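Local coordinates for bluetongue virus COAT protein VP7 (Bluetongue virus, PDB 1BVP) that forms homotrimeric capsomers that assemble on the VP3 scaffold to build the virus core, and takes part in binding to the host cell surface, at residues 5-9 against 107-111; 202-208 against 236-242. All coordinates share one frame; numbering follows the deposited sequence.

Contact 1: 5-9 against 107-111; sequences AARAL and NEIAR
Two helices of the helical domain of VP7, 2-15 and 103-116, pack against each other where A5, A6 and L9 receive I109 and E108. The axes of the two short segments approach to 9.7 Å and run in mostly opposing directions, with 135° between them. A6 and I109 are the nearest residues of the two backbones. I109 is the central side chain. Its CG1 stands beside its own backbone N and anti to the carbonyl carbon (chi1 -59°), which directs the longer branch across the interface. There CG1 comes up to the backbone of helix 2-15, 3.8 Å from A6 N, and also near the A6 methyl. The terminal CD1 serves two partners one helical turn apart: it lies 3.8 Å from A5 CB and 3.9 Å from L9 CD2. The small alanine methyls let the isoleucine come up to the helix backbone. L9 closes the other end of the patch. Its CD2 methyl lies over the flat face of the E108 carboxylate, 3.6 Å from E108 CD, while E108 OE2 is also near the second methyl, CD1. E108 reaches this place as an extended chain with CG anti to the backbone N (chi1 158°). The meeting is one of van der Waals contact, with the charged group partly exposed and one face of the carboxylate against the leucine methyl. Helix 304-323 packs against the same side chains, touching L9 through L312 and T315, E108 through L311 and I109 through L308. On the far side of 107-111, R111 forms salt bridges to D318 and E266 of a second subunit. The arrangement is a mostly antiparallel helix-helix packing inside the helical domain of VP7, with helix 304-323 as its third partner.

Contact 2: 202-208 against 236-242; sequences QQTQAGV and PTQQNAM
P236 and V208 meet where the second segment begins: the proline ring lies alongside the backbone of 207-208, with P236 CD 3.9 Å from V208 CA. T237 follows and directs its side chain to Q205, which it crosses at about a right angle; T237 OG1 is 3.5 Å from Q205 CB, and T237 CG2 rests on the same aliphatic part. Q239 extends beyond CG and brings its amide between two glutamines of the first segment. Q239 NE2 lies 3.1 Å from Q205 OE1, the two amide planes being only 25° apart. Its OE1 comes close to Q202 NE2, but those planes stand 86° apart and the angle is too poor for a hydrogen bond. N240 turns its amide across that of Q202 and touches W141. A241 provides the apolar part: its CB packs 3.7 Å from T204 CG2 and 4.0 Å from V208 CG2. M242 N then donates to T204 OG1 (3.1 Å, 158° at the hydrogen). The T204 torsion, with OG1 beside the backbone N and CG2 anti to it, divides the work of its branches, CG2 going to A241 and OG1 to the M242 amide. The same hydroxyl is hydrogen-bonded to I191 O, so it links strand 241-252 to strand 183-195 at a buried point. Strand 183-195 pairs antiparallel with both 201-203 and 241-252, while the A241 backbone bonds to L163 of strand 158-163; Q203 packs on F142 of a second subunit.

How the contacts relate
Contact 1 and contact 2 lie on opposite sides of the chain's centre, their centres 60 Å apart and their nearest atoms about 43 Å apart, with no helix or strand in common. They follow one another in sequence: 5-9 and 107-111 join within the N-terminal helices before the chain enters the strands that hold 202-208 and 236-242. After strand 241-252 the chain returns to the helical domain. The two sites thus sample the two domains of VP7, the helical one that faces the VP3 layer and the beta domain directed outward. Residues of both segment pairs also reach a second subunit of the trimer.

Contact 1: 5-9 against 107-111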
loop_
_atom_site.group_PDB
_atom_site.type_symbol
_atom_site.label_atom_id
_atom_site.label_comp_id
_atom_site.label_asym_id
_atom_site.label_seq_id
_atom_site.Cartn_x
_atom_site.Cartn_y
_atom_site.Cartn_z
ATOM N N ALA A 5 -2.219 12.087 24.082
ATOM C CA ALA A 5 -2.387 10.947 23.188
ATOM C C ALA A 5 -1.183 10.011 23.256
ATOM O O ALA A 5 -1.356 8.778 23.321
ATOM C CB ALA A 5 -2.640 11.410 21.785
ATOM N N ALA A 6 0.021 10.589 23.274
ATOM C CA ALA A 6 1.273 9.824 23.380
ATOM C C ALA A 6 1.267 8.938 24.665
ATOM O O ALA A 6 1.679 7.750 24.637
ATOM C CB ALA A 6 2.459 10.774 23.355
ATOM N N ARG A 7 0.718 9.476 25.763
ATOM C CA ARG A 7 0.605 8.698 27.001
ATOM C C ARG A 7 -0.386 7.557 26.914
ATOM O O ARG A 7 -0.058 6.414 27.306
ATOM C CB ARG A 7 0.282 9.574 28.194
ATOM C CG ARG A 7 1.451 10.452 28.531
ATOM C CD ARG A 7 1.134 11.369 29.675
ATOM N NE ARG A 7 2.248 12.286 29.892
ATOM C CZ ARG A 7 2.138 13.608 29.835
ATOM N NH1 ARG A 7 0.966 14.156 29.579
ATOM N NH2 ARG A 7 3.203 14.382 29.993
ATOM N N ALA A 8 -1.582 7.836 26.401
ATOM C CA ALA A 8 -2.604 6.779 26.275
ATOM C C ALA A 8 -2.064 5.622 25.432
ATOM O O ALA A 8 -2.163 4.442 25.807
ATOM C CB ALA A 8 -3.830 7.328 25.677
ATOM N N LEU A 9 -1.431 5.980 24.322
ATOM C CA LEU A 9 -0.831 5.026 23.401
ATOM C C LEU A 9 0.248 4.182 24.083
ATOM O O LEU A 9 0.310 2.943 23.894
ATOM C CB LEU A 9 -0.201 5.823 22.276
ATOM C CG LEU A 9 -0.065 5.255 20.875
ATOM C CD1 LEU A 9 -1.435 4.799 20.398
ATOM C CD2 LEU A 9 0.450 6.380 20.002
ATOM N N ASN A 107 6.776 9.838 18.422
ATOM C CA ASN A 107 6.997 9.981 16.990
ATOM C C ASN A 107 5.760 9.702 16.147
ATOM O O ASN A 107 5.507 10.357 15.146
ATOM C CB ASN A 107 8.168 9.111 16.569
ATOM C CG ASN A 107 9.501 9.749 16.902
ATOM O OD1 ASN A 107 10.087 10.449 16.084
ATOM N ND2 ASN A 107 9.962 9.553 18.116
ATOM N N GLU A 108 4.955 8.757 16.591
ATOM C CA GLU A 108 3.725 8.454 15.901
ATOM C C GLU A 108 2.733 9.641 15.991
ATOM O O GLU A 108 2.157 10.069 14.987
ATOM C CB GLU A 108 3.188 7.174 16.471
ATOM C CG GLU A 108 1.733 6.992 16.274
ATOM C CD GLU A 108 1.290 5.557 16.594
ATOM O OE1 GLU A 108 2.217 4.713 16.900
ATOM O OE2 GLU A 108 0.030 5.305 16.502
ATOM N N ILE A 109 2.606 10.245 17.162
ATOM C CA ILE A 109 1.717 11.396 17.308
ATOM C C ILE A 109 2.251 12.595 16.520
ATOM O O ILE A 109 1.484 13.378 15.964
ATOM C CB ILE A 109 1.536 11.815 18.784
ATOM C CG1 ILE A 109 0.968 10.644 19.585
ATOM C CG2 ILE A 109 0.540 12.941 18.888
ATOM C CD1 ILE A 109 -0.353 10.088 19.053
ATOM N N ALA A 110 3.562 12.769 16.473
ATOM C CA ALA A 110 4.129 13.899 15.729
ATOM C C ALA A 110 3.748 13.755 14.256
ATOM O O ALA A 110 3.492 14.746 13.551
ATOM C CB ALA A 110 5.628 13.928 15.878
ATOM N N ARG A 111 3.766 12.517 13.782
ATOM C CA ARG A 111 3.371 12.272 12.430
ATOM C C ARG A 111 1.902 12.640 12.216
ATOM O O ARG A 111 1.574 13.383 11.289
ATOM C CB ARG A 111 3.551 10.821 12.054
ATOM C CG ARG A 111 3.371 10.714 10.585
ATOM C CD ARG A 111 4.555 11.414 9.894
ATOM N NE ARG A 111 5.070 10.405 9.005
ATOM C CZ ARG A 111 6.299 9.939 8.990
ATOM N NH1 ARG A 111 7.215 10.417 9.799
ATOM N NH2 ARG A 111 6.556 8.865 8.270
#

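Contact 2: 202-208 against 236-242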
loop_
_atom_site.group_PDB
_atom_site.type_symbol
_atom_site.label_atom_id
_atom_site.label_comp_id
_atom_site.label_asym_id
_atom_site.label_seq_id
_atom_site.Cartn_x
_atom_site.Cartn_y
_atom_site.Cartn_z
ATOM N N GLN A 202 -11.274 1.939 -40.252
ATOM C CA GLN A 202 -10.447 2.976 -40.832
ATOM C C GLN A 202 -9.110 2.930 -40.049
ATOM O O GLN A 202 -9.066 2.476 -38.903
ATOM C CB GLN A 202 -11.155 4.321 -40.686
ATOM C CG GLN A 202 -10.409 5.487 -41.281
ATOM C CD GLN A 202 -10.719 5.704 -42.740
ATOM O OE1 GLN A 202 -11.628 5.078 -43.293
ATOM N NE2 GLN A 202 -9.967 6.595 -43.376
ATOM N N GLN A 203 -8.019 3.326 -40.693
ATOM C CA GLN A 203 -6.698 3.324 -40.065
ATOM C C GLN A 203 -6.233 4.736 -39.784
ATOM O O GLN A 203 -6.647 5.684 -40.465
ATOM C CB GLN A 203 -5.661 2.749 -41.015
ATOM C CG GLN A 203 -5.016 1.500 -40.556
ATOM C CD GLN A 203 -5.838 0.303 -40.918
ATOM O OE1 GLN A 203 -7.042 0.235 -40.622
ATOM N NE2 GLN A 203 -5.209 -0.641 -41.616
ATOM N N THR A 204 -5.350 4.872 -38.805
ATOM C CA THR A 204 -4.762 6.163 -38.502
ATOM C C THR A 204 -3.354 6.082 -39.081
ATOM O O THR A 204 -2.616 5.130 -38.797
ATOM C CB THR A 204 -4.753 6.458 -36.993
ATOM O OG1 THR A 204 -6.109 6.618 -36.538
ATOM C CG2 THR A 204 -4.009 7.761 -36.726
ATOM N N GLN A 205 -3.046 6.990 -40.007
ATOM C CA GLN A 205 -1.723 7.009 -40.655
ATOM C C GLN A 205 -0.702 7.592 -39.686
ATOM O O GLN A 205 -1.044 8.443 -38.866
ATOM C CB GLN A 205 -1.718 7.891 -41.933
ATOM C CG GLN A 205 -2.629 7.478 -43.098
ATOM C CD GLN A 205 -2.468 6.010 -43.461
ATOM O OE1 GLN A 205 -3.438 5.229 -43.425
ATOM N NE2 GLN A 205 -1.238 5.614 -43.780
ATOM N N ALA A 206 0.550 7.162 -39.777
ATOM C CA ALA A 206 1.574 7.739 -38.905
ATOM C C ALA A 206 1.734 9.201 -39.325
ATOM O O ALA A 206 1.503 9.548 -40.480
ATOM C CB ALA A 206 2.898 6.997 -39.062
ATOM N N GLY A 207 2.087 10.073 -38.394
ATOM C CA GLY A 207 2.268 11.461 -38.778
ATOM C C GLY A 207 1.534 12.399 -37.862
ATOM O O GLY A 207 1.811 13.600 -37.853
ATOM N N VAL A 208 0.575 11.852 -37.117
ATOM C CA VAL A 208 -0.206 12.629 -36.156
ATOM C C VAL A 208 0.730 13.046 -35.037
ATOM O O VAL A 208 1.647 12.291 -34.668
ATOM C CB VAL A 208 -1.316 11.784 -35.527
ATOM C CG1 VAL A 208 -2.225 12.669 -34.695
ATOM C CG2 VAL A 208 -2.107 11.091 -36.601
ATOM N N PRO A 236 -1.594 15.963 -39.711
ATOM C CA PRO A 236 -1.099 16.490 -40.988
ATOM C C PRO A 236 -1.426 15.548 -42.148
ATOM O O PRO A 236 -1.123 15.816 -43.306
ATOM C CB PRO A 236 0.404 16.543 -40.746
ATOM C CG PRO A 236 0.637 15.336 -39.956
ATOM C CD PRO A 236 -0.488 15.379 -38.936
ATOM N N THR A 237 -1.998 14.416 -41.780
ATOM C CA THR A 237 -2.390 13.352 -42.663
ATOM C C THR A 237 -3.600 13.699 -43.536
ATOM O O THR A 237 -4.397 14.617 -43.218
ATOM C CB THR A 237 -2.565 12.120 -41.763
ATOM O OG1 THR A 237 -1.379 11.334 -41.855
ATOM C CG2 THR A 237 -3.845 11.319 -41.989
ATOM N N GLN A 238 -3.700 13.007 -44.677
ATOM C CA GLN A 238 -4.794 13.237 -45.625
ATOM C C GLN A 238 -6.009 12.333 -45.438
ATOM O O GLN A 238 -6.864 12.249 -46.303
ATOM C CB GLN A 238 -4.269 13.188 -47.072
ATOM C CG GLN A 238 -3.497 14.463 -47.490
ATOM C CD GLN A 238 -4.259 15.773 -47.143
ATOM O OE1 GLN A 238 -5.231 16.133 -47.812
ATOM N NE2 GLN A 238 -3.814 16.474 -46.090
ATOM N N GLN A 239 -6.128 11.755 -44.248
ATOM C CA GLN A 239 -7.211 10.848 -43.882
ATOM C C GLN A 239 -7.641 11.152 -42.463
ATOM O O GLN A 239 -6.913 11.825 -41.728
ATOM C CB GLN A 239 -6.698 9.421 -43.874
ATOM C CG GLN A 239 -6.522 8.763 -45.201
ATOM C CD GLN A 239 -6.381 7.273 -45.011
ATOM O OE1 GLN A 239 -7.275 6.623 -44.456
ATOM N NE2 GLN A 239 -5.243 6.732 -45.400
ATOM N N ASN A 240 -8.791 10.619 -42.053
ATOM C CA ASN A 240 -9.241 10.816 -40.674
ATOM C C ASN A 240 -8.278 10.071 -39.738
ATOM O O ASN A 240 -7.690 9.026 -40.104
ATOM C CB ASN A 240 -10.630 10.249 -40.429
ATOM C CG ASN A 240 -11.612 10.683 -41.443
ATOM O OD1 ASN A 240 -11.889 9.941 -42.371
ATOM N ND2 ASN A 240 -12.143 11.880 -41.296
ATOM N N ALA A 241 -8.150 10.603 -38.525
ATOM C CA ALA A 241 -7.282 10.026 -37.514
ATOM C C ALA A 241 -7.950 10.021 -36.150
ATOM O O ALA A 241 -8.879 10.803 -35.886
ATOM C CB ALA A 241 -5.975 10.808 -37.442
ATOM N N MET A 242 -7.520 9.084 -35.308
ATOM C CA MET A 242 -8.001 8.997 -33.928
ATOM C C MET A 242 -6.834 8.774 -32.969
ATOM O O MET A 242 -5.914 7.988 -33.271
ATOM C CB MET A 242 -9.009 7.880 -33.761
ATOM C CG MET A 242 -10.366 8.323 -34.093
ATOM S SD MET A 242 -11.586 7.154 -33.596
ATOM C CE MET A 242 -12.187 7.983 -32.058
#